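Arylsulfatase (Pseudoalteromonas sp. MB47, PDB 7AJ0) probably hydrolyses sulfate esters of the algal polysaccharide fucoidan, acting as an exo-type sulfatase that assembles into a hexamer. Local coordinates at residues N43-A46 / R50-N53; G142-K147 / T383-G388; F189-Q194 / H272-P277; P279-A284 / A294-D299. All blocks are in the same frame, centred on the assembly; numbering follows the deposited sequence.

Interaction 1: residues N43-A46 / R50-N53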
loop_
_atom_site.group_PDB
_atom_site.type_symbol
_atom_site.label_atom_id
_atom_site.label_comp_id
_atom_site.label_asym_id
_atom_site.label_seq_id
_atom_site.Cartn_x
_atom_site.Cartn_y
_atom_site.Cartn_z
ATOM N N ASN A 43 -45.617 -26.607 -29.630
ATOM C CA ASN A 43 -46.613 -27.359 -28.875
ATOM C C ASN A 43 -47.292 -26.486 -27.828
ATOM O O ASN A 43 -48.500 -26.611 -27.593
ATOM C CB ASN A 43 -45.962 -28.574 -28.211
ATOM C CG ASN A 43 -45.354 -29.534 -29.217
ATOM O OD1 ASN A 43 -45.676 -29.493 -30.406
ATOM N ND2 ASN A 43 -44.475 -30.410 -28.742
ATOM N N LEU A 44 -46.535 -25.594 -27.188
ATOM C CA LEU A 44 -47.111 -24.747 -26.149
ATOM C C LEU A 44 -48.168 -23.812 -26.727
ATOM O O LEU A 44 -49.269 -23.689 -26.179
ATOM C CB LEU A 44 -46.005 -23.955 -25.454
ATOM C CG LEU A 44 -46.438 -23.007 -24.336
ATOM C CD1 LEU A 44 -47.101 -23.770 -23.200
ATOM C CD2 LEU A 44 -45.243 -22.213 -23.822
ATOM N N GLU A 45 -47.854 -23.146 -27.841
ATOM C CA GLU A 45 -48.826 -22.239 -28.442
ATOM C C GLU A 45 -50.052 -22.988 -28.951
ATOM O O GLU A 45 -51.162 -22.444 -28.933
ATOM C CB GLU A 45 -48.180 -21.443 -29.578
ATOM C CG GLU A 45 -49.123 -20.448 -30.243
ATOM C CD GLU A 45 -48.393 -19.349 -30.997
ATOM O OE1 GLU A 45 -47.142 -19.355 -31.009
ATOM O OE2 GLU A 45 -49.072 -18.474 -31.576
ATOM N N ALA A 46 -49.876 -24.229 -29.409
ATOM C CA ALA A 46 -51.027 -25.025 -29.818
ATOM C C ALA A 46 -51.931 -25.329 -28.629
ATOM O O ALA A 46 -53.161 -25.339 -28.761
ATOM C CB ALA A 46 -50.562 -26.319 -30.484
ATOM N N ARG A 50 -52.031 -18.842 -27.641
ATOM C CA ARG A 50 -51.464 -17.522 -27.890
ATOM C C ARG A 50 -50.006 -17.517 -27.454
ATOM O O ARG A 50 -49.528 -18.448 -26.799
ATOM C CB ARG A 50 -52.257 -16.422 -27.174
ATOM C CG ARG A 50 -52.274 -16.511 -25.650
ATOM C CD ARG A 50 -52.997 -15.301 -25.069
ATOM N NE ARG A 50 -52.953 -15.239 -23.611
ATOM C CZ ARG A 50 -53.946 -15.618 -22.808
ATOM N NH1 ARG A 50 -55.077 -16.104 -23.306
ATOM N NH2 ARG A 50 -53.801 -15.508 -21.495
ATOM N N LYS A 51 -49.302 -16.448 -27.832
ATOM C CA LYS A 51 -47.885 -16.331 -27.532
ATOM C C LYS A 51 -47.660 -16.280 -26.023
ATOM O O LYS A 51 -48.560 -15.919 -25.260
ATOM C CB LYS A 51 -47.308 -15.083 -28.192
ATOM C CG LYS A 51 -47.232 -15.160 -29.709
ATOM C CD LYS A 51 -46.867 -13.810 -30.308
ATOM C CE LYS A 51 -46.820 -13.862 -31.827
ATOM N NZ LYS A 51 -46.706 -12.499 -32.422
ATOM N N PRO A 52 -46.461 -16.637 -25.570
ATOM C CA PRO A 52 -46.202 -16.688 -24.129
ATOM C C PRO A 52 -46.017 -15.314 -23.508
ATOM O O PRO A 52 -45.628 -14.347 -24.166
ATOM C CB PRO A 52 -44.907 -17.506 -24.031
ATOM C CG PRO A 52 -44.215 -17.254 -25.328
ATOM C CD PRO A 52 -45.310 -17.122 -26.359
ATOM N N ASN A 53 -46.318 -15.245 -22.213
ATOM C CA ASN A 53 -46.016 -14.070 -21.418
ATOM C C ASN A 53 -44.556 -14.108 -20.977
ATOM O O ASN A 53 -43.933 -15.170 -20.892
ATOM C CB ASN A 53 -46.907 -13.992 -20.178
ATOM C CG ASN A 53 -48.352 -14.332 -20.467
ATOM O OD1 ASN A 53 -48.986 -13.731 -21.332
ATOM N ND2 ASN A 53 -48.883 -15.304 -19.735
#

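Interaction 2: residues G142-K147 / T383-G388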
loop_
_atom_site.group_PDB
_atom_site.type_symbol
_atom_site.label_atom_id
_atom_site.label_comp_id
_atom_site.label_asym_id
_atom_site.label_seq_id
_atom_site.Cartn_x
_atom_site.Cartn_y
_atom_site.Cartn_z
ATOM N N GLY A 142 -41.197 -3.058 -25.531
ATOM C CA GLY A 142 -42.573 -2.613 -25.415
ATOM C C GLY A 142 -43.151 -2.200 -26.754
ATOM O O GLY A 142 -44.262 -2.591 -27.115
ATOM N N LYS A 143 -42.392 -1.413 -27.519
ATOM C CA LYS A 143 -42.885 -0.940 -28.806
ATOM C C LYS A 143 -43.121 -2.103 -29.761
ATOM O O LYS A 143 -44.174 -2.191 -30.406
ATOM C CB LYS A 143 -41.896 0.062 -29.407
ATOM C CG LYS A 143 -42.324 0.627 -30.754
ATOM C CD LYS A 143 -41.376 1.721 -31.240
ATOM C CE LYS A 143 -41.543 3.012 -30.444
ATOM N NZ LYS A 143 -40.531 4.044 -30.819
ATOM N N LEU A 144 -42.154 -3.015 -29.859
ATOM C CA LEU A 144 -42.240 -4.074 -30.856
ATOM C C LEU A 144 -43.254 -5.143 -30.470
ATOM O O LEU A 144 -43.943 -5.685 -31.340
ATOM C CB LEU A 144 -40.859 -4.696 -31.074
ATOM C CG LEU A 144 -39.813 -3.728 -31.628
ATOM C CD1 LEU A 144 -38.501 -4.439 -31.886
ATOM C CD2 LEU A 144 -40.308 -3.056 -32.902
ATOM N N LEU A 145 -43.371 -5.455 -29.179
ATOM C CA LEU A 145 -44.320 -6.479 -28.757
ATOM C C LEU A 145 -45.745 -5.937 -28.710
ATOM O O LEU A 145 -46.691 -6.647 -29.062
ATOM C CB LEU A 145 -43.911 -7.043 -27.397
ATOM C CG LEU A 145 -42.614 -7.854 -27.400
ATOM C CD1 LEU A 145 -42.188 -8.194 -25.981
ATOM C CD2 LEU A 145 -42.771 -9.121 -28.231
ATOM N N SER A 146 -45.920 -4.683 -28.284
ATOM C CA SER A 146 -47.241 -4.069 -28.348
ATOM C C SER A 146 -47.811 -4.125 -29.759
ATOM O O SER A 146 -49.031 -4.214 -29.936
ATOM C CB SER A 146 -47.175 -2.616 -27.875
ATOM O OG SER A 146 -47.186 -2.539 -26.462
ATOM N N LYS A 147 -46.945 -4.076 -30.772
ATOM C CA LYS A 147 -47.399 -4.077 -32.157
ATOM C C LYS A 147 -47.979 -5.421 -32.575
ATOM O O LYS A 147 -48.741 -5.469 -33.546
ATOM C CB LYS A 147 -46.236 -3.693 -33.074
ATOM C CG LYS A 147 -46.626 -3.388 -34.512
ATOM C CD LYS A 147 -47.553 -2.185 -34.594
ATOM C CE LYS A 147 -47.889 -1.844 -36.035
ATOM N NZ LYS A 147 -48.934 -0.787 -36.116
ATOM N N THR A 383 -34.084 -12.216 -26.730
ATOM C CA THR A 383 -34.894 -13.410 -26.509
ATOM C C THR A 383 -36.376 -13.057 -26.457
ATOM O O THR A 383 -37.212 -13.763 -27.034
ATOM C CB THR A 383 -34.451 -14.099 -25.215
ATOM O OG1 THR A 383 -33.064 -14.459 -25.312
ATOM C CG2 THR A 383 -35.279 -15.345 -24.945
ATOM N N SER A 384 -36.718 -11.960 -25.779
ATOM C CA SER A 384 -38.110 -11.523 -25.732
ATOM C C SER A 384 -38.647 -11.241 -27.129
ATOM O O SER A 384 -39.782 -11.611 -27.451
ATOM C CB SER A 384 -38.238 -10.275 -24.857
ATOM O OG SER A 384 -37.887 -10.546 -23.511
ATOM N N LEU A 385 -37.849 -10.581 -27.972
ATOM C CA LEU A 385 -38.324 -10.237 -29.307
ATOM C C LEU A 385 -38.592 -11.480 -30.144
ATOM O O LEU A 385 -39.510 -11.484 -30.971
ATOM C CB LEU A 385 -37.311 -9.341 -30.016
ATOM C CG LEU A 385 -37.019 -7.983 -29.377
ATOM C CD1 LEU A 385 -36.169 -7.142 -30.323
ATOM C CD2 LEU A 385 -38.297 -7.257 -28.998
ATOM N N ARG A 386 -37.805 -12.540 -29.952
ATOM C CA ARG A 386 -38.019 -13.756 -30.730
ATOM C C ARG A 386 -39.251 -14.510 -30.245
ATOM O O ARG A 386 -39.994 -15.078 -31.053
ATOM C CB ARG A 386 -36.774 -14.642 -30.669
ATOM C CG ARG A 386 -36.902 -15.954 -31.424
ATOM C CD ARG A 386 -37.331 -17.082 -30.500
ATOM N NE ARG A 386 -37.610 -18.315 -31.230
ATOM C CZ ARG A 386 -36.688 -19.209 -31.581
ATOM N NH1 ARG A 386 -35.411 -19.012 -31.276
ATOM N NH2 ARG A 386 -37.047 -20.301 -32.242
ATOM N N LEU A 387 -39.488 -14.527 -28.930
ATOM C CA LEU A 387 -40.681 -15.188 -28.409
ATOM C C LEU A 387 -41.954 -14.551 -28.954
ATOM O O LEU A 387 -42.970 -15.237 -29.114
ATOM C CB LEU A 387 -40.682 -15.151 -26.881
ATOM C CG LEU A 387 -39.626 -16.013 -26.189
ATOM C CD1 LEU A 387 -39.630 -15.775 -24.687
ATOM C CD2 LEU A 387 -39.844 -17.491 -26.497
ATOM N N GLY A 388 -41.922 -13.253 -29.241
ATOM C CA GLY A 388 -43.032 -12.562 -29.854
ATOM C C GLY A 388 -42.990 -12.483 -31.363
ATOM O O GLY A 388 -43.920 -11.950 -31.974
#

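Interaction 3: residues F189-Q194 / H272-P277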
loop_
_atom_site.group_PDB
_atom_site.type_symbol
_atom_site.label_atom_id
_atom_site.label_comp_id
_atom_site.label_asym_id
_atom_site.label_seq_id
_atom_site.Cartn_x
_atom_site.Cartn_y
_atom_site.Cartn_z
ATOM N N PHE A 189 -34.050 13.639 0.481
ATOM C CA PHE A 189 -34.907 14.703 0.982
ATOM C C PHE A 189 -35.787 14.250 2.142
ATOM O O PHE A 189 -36.686 14.992 2.550
ATOM C CB PHE A 189 -35.784 15.251 -0.149
ATOM C CG PHE A 189 -35.010 15.921 -1.248
ATOM C CD1 PHE A 189 -34.452 17.173 -1.055
ATOM C CD2 PHE A 189 -34.842 15.300 -2.474
ATOM C CE1 PHE A 189 -33.738 17.793 -2.064
ATOM C CE2 PHE A 189 -34.128 15.913 -3.486
ATOM C CZ PHE A 189 -33.577 17.160 -3.282
ATOM N N LEU A 190 -35.543 13.060 2.687
ATOM C CA LEU A 190 -36.347 12.508 3.770
ATOM C C LEU A 190 -35.551 12.222 5.032
ATOM O O LEU A 190 -36.059 12.431 6.136
ATOM C CB LEU A 190 -37.026 11.210 3.307
ATOM C CG LEU A 190 -37.946 11.315 2.090
ATOM C CD1 LEU A 190 -38.463 9.933 1.696
ATOM C CD2 LEU A 190 -39.097 12.269 2.368
ATOM N N VAL A 191 -34.316 11.740 4.905
ATOM C CA VAL A 191 -33.505 11.366 6.065
ATOM C C VAL A 191 -32.701 12.607 6.442
ATOM O O VAL A 191 -31.603 12.847 5.939
ATOM C CB VAL A 191 -32.620 10.156 5.777
ATOM C CG1 VAL A 191 -32.085 9.572 7.075
ATOM C CG2 VAL A 191 -33.398 9.111 4.993
ATOM N N GLU A 192 -33.258 13.401 7.360
ATOM C CA GLU A 192 -32.685 14.705 7.675
ATOM C C GLU A 192 -31.237 14.590 8.138
ATOM O O GLU A 192 -30.353 15.282 7.623
ATOM C CB GLU A 192 -33.535 15.394 8.746
ATOM C CG GLU A 192 -33.121 16.819 9.053
ATOM C CD GLU A 192 -33.767 17.345 10.319
ATOM O OE1 GLU A 192 -34.863 17.942 10.233
ATOM O OE2 GLU A 192 -33.180 17.145 11.406
ATOM N N ARG A 193 -30.977 13.726 9.122
ATOM C CA ARG A 193 -29.647 13.686 9.725
ATOM C C ARG A 193 -28.602 13.170 8.743
ATOM O O ARG A 193 -27.484 13.696 8.684
ATOM C CB ARG A 193 -29.666 12.817 10.982
ATOM C CG ARG A 193 -28.329 12.756 11.701
ATOM C CD ARG A 193 -28.392 11.869 12.930
ATOM N NE ARG A 193 -27.126 11.864 13.659
ATOM C CZ ARG A 193 -26.803 12.735 14.612
ATOM N NH1 ARG A 193 -27.650 13.694 14.963
ATOM N NH2 ARG A 193 -25.627 12.643 15.217
ATOM N N GLN A 194 -28.941 12.133 7.974
ATOM C CA GLN A 194 -27.986 11.557 7.034
ATOM C C GLN A 194 -27.529 12.577 6.001
ATOM O O GLN A 194 -26.365 12.556 5.584
ATOM C CB GLN A 194 -28.616 10.341 6.355
ATOM C CG GLN A 194 -27.734 9.615 5.353
ATOM C CD GLN A 194 -28.411 8.377 4.791
ATOM O OE1 GLN A 194 -29.519 8.028 5.198
ATOM N NE2 GLN A 194 -27.750 7.709 3.853
ATOM N N HIS A 272 -31.798 -0.694 -3.656
ATOM C CA HIS A 272 -31.071 0.564 -3.745
ATOM C C HIS A 272 -31.183 1.330 -2.431
ATOM O O HIS A 272 -32.207 1.283 -1.744
ATOM C CB HIS A 272 -31.619 1.414 -4.891
ATOM C CG HIS A 272 -30.620 2.366 -5.473
ATOM N ND1 HIS A 272 -30.158 3.473 -4.794
ATOM C CD2 HIS A 272 -30.002 2.378 -6.678
ATOM C CE1 HIS A 272 -29.296 4.124 -5.554
ATOM N NE2 HIS A 272 -29.182 3.480 -6.701
ATOM N N ASN A 273 -30.116 2.038 -2.078
ATOM C CA ASN A 273 -30.154 2.892 -0.895
ATOM C C ASN A 273 -31.004 4.127 -1.176
ATOM O O ASN A 273 -31.123 4.571 -2.321
ATOM C CB ASN A 273 -28.740 3.308 -0.492
ATOM C CG ASN A 273 -28.218 4.475 -1.311
ATOM O OD1 ASN A 273 -27.941 4.339 -2.503
ATOM N ND2 ASN A 273 -28.073 5.629 -0.670
ATOM N N ASP A 274 -31.614 4.684 -0.128
ATOM C CA ASP A 274 -31.595 4.154 1.232
ATOM C C ASP A 274 -32.779 3.211 1.413
ATOM O O ASP A 274 -33.920 3.581 1.135
ATOM C CB ASP A 274 -31.652 5.301 2.241
ATOM C CG ASP A 274 -30.549 6.319 2.020
ATOM O OD1 ASP A 274 -29.363 5.926 2.067
ATOM O OD2 ASP A 274 -30.866 7.503 1.777
ATOM N N ASN A 275 -32.507 1.993 1.877
ATOM C CA ASN A 275 -33.538 0.969 1.963
ATOM C C ASN A 275 -34.470 1.230 3.137
ATOM O O ASN A 275 -34.020 1.404 4.274
ATOM C CB ASN A 275 -32.908 -0.417 2.098
ATOM C CG ASN A 275 -32.483 -0.988 0.770
ATOM O OD1 ASN A 275 -33.318 -1.415 -0.028
ATOM N ND2 ASN A 275 -31.180 -1.000 0.518
ATOM N N TYR A 276 -35.772 1.246 2.857
ATOM C CA TYR A 276 -36.809 1.404 3.876
ATOM C C TYR A 276 -37.901 0.379 3.605
ATOM O O TYR A 276 -38.862 0.652 2.874
ATOM C CB TYR A 276 -37.358 2.828 3.887
ATOM C CG TYR A 276 -36.461 3.782 4.633
ATOM C CD1 TYR A 276 -36.597 3.958 6.001
ATOM C CD2 TYR A 276 -35.466 4.490 3.976
ATOM C CE1 TYR A 276 -35.776 4.820 6.693
ATOM C CE2 TYR A 276 -34.638 5.355 4.660
ATOM C CZ TYR A 276 -34.797 5.516 6.018
ATOM O OH TYR A 276 -33.975 6.376 6.706
ATOM N N PRO A 277 -37.779 -0.820 4.171
ATOM C CA PRO A 277 -38.806 -1.843 3.956
ATOM C C PRO A 277 -40.126 -1.460 4.606
ATOM O O PRO A 277 -40.205 -0.565 5.450
ATOM C CB PRO A 277 -38.214 -3.099 4.615
ATOM C CG PRO A 277 -36.755 -2.818 4.763
ATOM C CD PRO A 277 -36.641 -1.335 4.957
HETATM O O HOH W 1 -31.269 6.054 5.678
#

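Interaction 4: residues P279-A284 / A294-D299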
loop_
_atom_site.group_PDB
_atom_site.type_symbol
_atom_site.label_atom_id
_atom_site.label_comp_id
_atom_site.label_asym_id
_atom_site.label_seq_id
_atom_site.Cartn_x
_atom_site.Cartn_y
_atom_site.Cartn_z
ATOM N N PRO A 279 -43.215 -1.619 7.130
ATOM C CA PRO A 279 -43.195 -1.920 8.575
ATOM C C PRO A 279 -43.319 -3.397 8.906
ATOM O O PRO A 279 -42.702 -3.863 9.872
ATOM C CB PRO A 279 -44.396 -1.119 9.104
ATOM C CG PRO A 279 -44.500 0.045 8.170
ATOM C CD PRO A 279 -44.091 -0.473 6.810
ATOM N N LYS A 280 -44.109 -4.145 8.132
ATOM C CA LYS A 280 -44.211 -5.585 8.330
ATOM C C LYS A 280 -42.845 -6.247 8.462
ATOM O O LYS A 280 -42.683 -7.210 9.221
ATOM C CB LYS A 280 -44.965 -6.215 7.154
ATOM C CG LYS A 280 -46.472 -6.178 7.252
ATOM C CD LYS A 280 -47.129 -6.185 5.866
ATOM C CE LYS A 280 -46.424 -7.113 4.879
ATOM N NZ LYS A 280 -47.134 -7.162 3.563
ATOM N N TYR A 281 -41.853 -5.756 7.722
ATOM C CA TYR A 281 -40.585 -6.452 7.560
ATOM C C TYR A 281 -39.476 -5.923 8.458
ATOM O O TYR A 281 -38.327 -6.356 8.318
ATOM C CB TYR A 281 -40.138 -6.379 6.097
ATOM C CG TYR A 281 -41.088 -7.068 5.152
ATOM C CD1 TYR A 281 -41.188 -8.451 5.132
ATOM C CD2 TYR A 281 -41.887 -6.339 4.283
ATOM C CE1 TYR A 281 -42.057 -9.089 4.275
ATOM C CE2 TYR A 281 -42.758 -6.968 3.421
ATOM C CZ TYR A 281 -42.838 -8.344 3.422
ATOM O OH TYR A 281 -43.703 -8.975 2.565
ATOM N N LYS A 282 -39.778 -5.010 9.373
ATOM C CA LYS A 282 -38.752 -4.524 10.289
ATOM C C LYS A 282 -38.343 -5.658 11.226
ATOM O O LYS A 282 -39.172 -6.184 11.977
ATOM C CB LYS A 282 -39.254 -3.317 11.074
ATOM C CG LYS A 282 -38.163 -2.633 11.892
ATOM C CD LYS A 282 -38.582 -1.255 12.388
ATOM C CE LYS A 282 -38.539 -0.219 11.271
ATOM N NZ LYS A 282 -38.799 1.162 11.777
ATOM N N GLY A 283 -37.069 -6.041 11.174
ATOM C CA GLY A 283 -36.602 -7.180 11.933
ATOM C C GLY A 283 -37.025 -8.524 11.390
ATOM O O GLY A 283 -36.852 -9.536 12.077
ATOM N N ALA A 284 -37.577 -8.568 10.177
ATOM C CA ALA A 284 -38.006 -9.840 9.604
ATOM C C ALA A 284 -36.824 -10.740 9.272
ATOM O O ALA A 284 -36.933 -11.967 9.373
ATOM C CB ALA A 284 -38.848 -9.589 8.352
ATOM N N ALA A 294 -35.092 -5.715 3.505
ATOM C CA ALA A 294 -35.560 -5.442 2.152
ATOM C C ALA A 294 -35.430 -6.668 1.264
ATOM O O ALA A 294 -36.262 -6.886 0.376
ATOM C CB ALA A 294 -34.779 -4.273 1.550
ATOM N N MET A 295 -34.395 -7.481 1.487
ATOM C CA MET A 295 -34.229 -8.695 0.693
ATOM C C MET A 295 -35.350 -9.686 0.983
ATOM O O MET A 295 -35.816 -10.386 0.077
ATOM C CB MET A 295 -32.858 -9.311 0.974
ATOM C CG MET A 295 -32.364 -10.264 -0.110
ATOM S SD MET A 295 -32.420 -9.542 -1.764
ATOM C CE MET A 295 -32.917 -10.960 -2.739
ATOM N N VAL A 296 -35.804 -9.754 2.235
ATOM C CA VAL A 296 -36.932 -10.619 2.567
ATOM C C VAL A 296 -38.207 -10.107 1.907
ATOM O O VAL A 296 -39.038 -10.893 1.436
ATOM C CB VAL A 296 -37.085 -10.730 4.094
ATOM C CG1 VAL A 296 -38.364 -11.458 4.456
ATOM C CG2 VAL A 296 -35.877 -11.444 4.695
ATOM N N GLU A 297 -38.384 -8.783 1.859
ATOM C CA GLU A 297 -39.551 -8.221 1.187
ATOM C C GLU A 297 -39.538 -8.549 -0.301
ATOM O O GLU A 297 -40.565 -8.937 -0.868
ATOM C CB GLU A 297 -39.607 -6.707 1.407
ATOM C CG GLU A 297 -40.739 -6.007 0.658
ATOM C CD GLU A 297 -41.112 -4.659 1.265
ATOM O OE1 GLU A 297 -40.545 -4.300 2.319
ATOM O OE2 GLU A 297 -41.973 -3.958 0.690
ATOM N N VAL A 298 -38.383 -8.402 -0.954
ATOM C CA VAL A 298 -38.290 -8.716 -2.377
ATOM C C VAL A 298 -38.635 -10.178 -2.626
ATOM O O VAL A 298 -39.295 -10.517 -3.615
ATOM C CB VAL A 298 -36.885 -8.373 -2.909
ATOM C CG1 VAL A 298 -36.656 -9.027 -4.264
ATOM C CG2 VAL A 298 -36.707 -6.867 -2.998
ATOM N N ASP A 299 -38.186 -11.068 -1.740
ATOM C CA ASP A 299 -38.454 -12.488 -1.926
ATOM C C ASP A 299 -39.934 -12.801 -1.745
ATOM O O ASP A 299 -40.483 -13.658 -2.447
ATOM C CB ASP A 299 -37.611 -13.313 -0.953
ATOM C CG ASP A 299 -37.861 -14.804 -1.087
ATOM O OD1 ASP A 299 -37.404 -15.392 -2.089
ATOM O OD2 ASP A 299 -38.520 -15.383 -0.193
#

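Interaction 1: residues N43-A46 / R50-N53
Glu45 meets the backbone of Arg50 where helix 31-48 gives way to the loop that leads into strand 53-59, a parallel strand of the central mixed sheet in this alkaline-phosphatase-like sulfatase fold. The chain turns back on itself within a few residues, and the CA atoms of Glu45 and Arg50 end up 5.4 Å apart. Most of the buried surface belongs to these two residues, Glu45 giving the larger share. With CG anti to the backbone N (chi1 -179°), the extended chain of Glu45 carries its methylenes past the carbonyl of Arg50. Its CG lies 4.0 Å from Arg50 O, so the aliphatic part of the acid packs against a peptide group. Arg50 takes part through its main chain, because its CB points away from the helix and its side chain reaches Gln314. The backbones come close as well, but Glu45 O and Arg50 N are 3.9 Å apart, and no hydrogen bond joins the two segments. Pro52 adds a smaller patch of buried surface, and both it and Leu44 pack on Trp361. Lys51 carries a charge opposite to that of Glu45, yet its ammonium group is hydrogen-bonded to Gly388 O, and Glu45 OE2 and Lys51 NZ remain 6.5 Å apart. The contact is therefore a light surface one made by van der Waals packing. What the carboxylate does touch of the lysine is its methylene chain, Glu45 OE2 lying 4.2 Å from Lys51 CG.

Interaction 2: residues G142-K147 / T383-G388
Leu144 and Leu385 both set CG anti to their own carbonyl carbon (chi1 -63° and -62°), and an extended second torsion then carries CD1 of each away from its helix and into the space between helices 141-146 and 377-387. There the two methyls meet, Leu144 CD1 lying 3.9 Å from Leu385 CD1. The side chains pass one another at a slant, so the second branch of Leu385 joins in: its CD2 is 4.0 Å from Leu144 CD1 and also approaches Leu144 CB. Leu145 works one position further along and meets backbone. Its CD2 sits 3.8 Å from Gly388 CA and 4.0 Å from Ser384 O. That carbonyl is already engaged by Gly388 N, while Ser384 OG bonds to Ile380 O and Tyr263 OH. Gly388 has no side chain, and Leu145 CD2 rests directly on its CA. Leu394 and Val139 pack on Leu144, and Ile391 on Leu385, extending the apolar patch. All the touching residues are buried and no hydrogen bond passes between the segments. The two helices, far apart in sequence, are thus joined here by the fit of leucine methyls against one another and against the backbone at Ser384 and Gly388, while Ser384 O, the carbonyl that Leu145 touches, keeps its hydrogen bond within its own segment.

Interaction 3: residues F189-Q194 / H272-P277
Asp274 and Tyr276 meet Gln194 and Val191 where two irregular loops of the sulfatase fold come together, one following strand 262-267 and the other following helix 183-187. The loop 272-277 opens with His272, whose ring touches the calcium ligands Asp60 and Asp61 and whose ND1 bonds in the ring plane to a lone pair of Asn273 O at 2.9 Å. Asn273 sends ND2 to Asp274 OD1 (3.0 Å) across the cis peptide that joins the two residues. Asp274 then makes the polar link between the loops. Its OD1 also accepts a bond from Gln194 NE2, 3.0 Å long with an N-H...O angle of 152°; the two donors arrive from opposite faces of the carboxylate, each well out of its plane. Gln194 gets there as a straight chain (chi1 -179°), its amide turned 54° against the carboxylate. The other oxygen, OD2, is bonded to Tyr195 OH and Thr187 OG1, so the buried group is gripped at both ends. With Asp274 replaced by an alanine, the amides of Gln194 and Asn273 would probably lose their shared acceptor and be freer to turn. Further along, Tyr276 approaches Val191 obliquely, with Val191 CG2 4.0 Å from Tyr276 CE2. Arg193 of a second subunit makes a cation-pi contact with this tyrosine, placing the loops at a subunit interface. The phenol end is closely packed, Tyr276 OH lying 3.3 Å from Val191 CG2. A water bridges this hydroxyl to Gln194, donating to Gln194 OE1 with the water O 2.7 Å away.

Interaction 4: residues P279-A284 / A294-D299
Tyr281 lays one face of its ring over Glu297 of helix 290-311, joining that helix to the loop that precedes it. The loop begins with a short 3-10 segment in which Pro279 O accepts a bond from Lys282 N. Lys280 follows, its CB placed over the opposite face of the tyrosine ring. Tyr281 itself has CG anti to its carbonyl carbon (chi1 -63°), which aims the ring at the helix. Glu297 CB stands 3.9 Å from the centroid of that ring, 19° off its normal, a CH-pi contact, and the carboxylate continues near the rim with OE1 3.1 Å from Tyr281 CD2. Replacing Tyr281 by an alanine would probably open a gap over Glu297 and leave the aliphatic part of the acid without its cover. A type II turn then runs from Tyr281 to Ala284, with Gly283 at positive phi and its N bonded to Asp293. The turn brings Ala284 CB to within 4.3 Å of Val296 CG1, the same methyl that lies 4.2 Å from Tyr281 CD1. No hydrogen bond links the two segments: Glu297 spends its oxygens on Gln242 NE2 and Ala278 N, so the contact rests mainly on carbon surfaces, with one carboxylate oxygen against the ring rim, while these bonds fix the acid that carries it.

The four contacts form two touching pairs. Interactions 1 and 2, with centres 14 Å apart, are linked by Lys51 NZ to Gly388 O (2.9 Å, a probable hydrogen bond), which ties the approach to strand 53-59 to the segment 383-388. Interactions 3 and 4, centres 16 Å apart, share the loop before helix 290-311, Pro277 CA lying 3.4 Å from Glu297 OE1. Interactions 1 and 3 lie on opposite sides of the chain's centre, about 44 Å between centres. In interaction 3 the side chain of Asp274 is about 14 Å from the calcium ion. Lys282 of interaction 4 bridges to Glu192 of a second subunit.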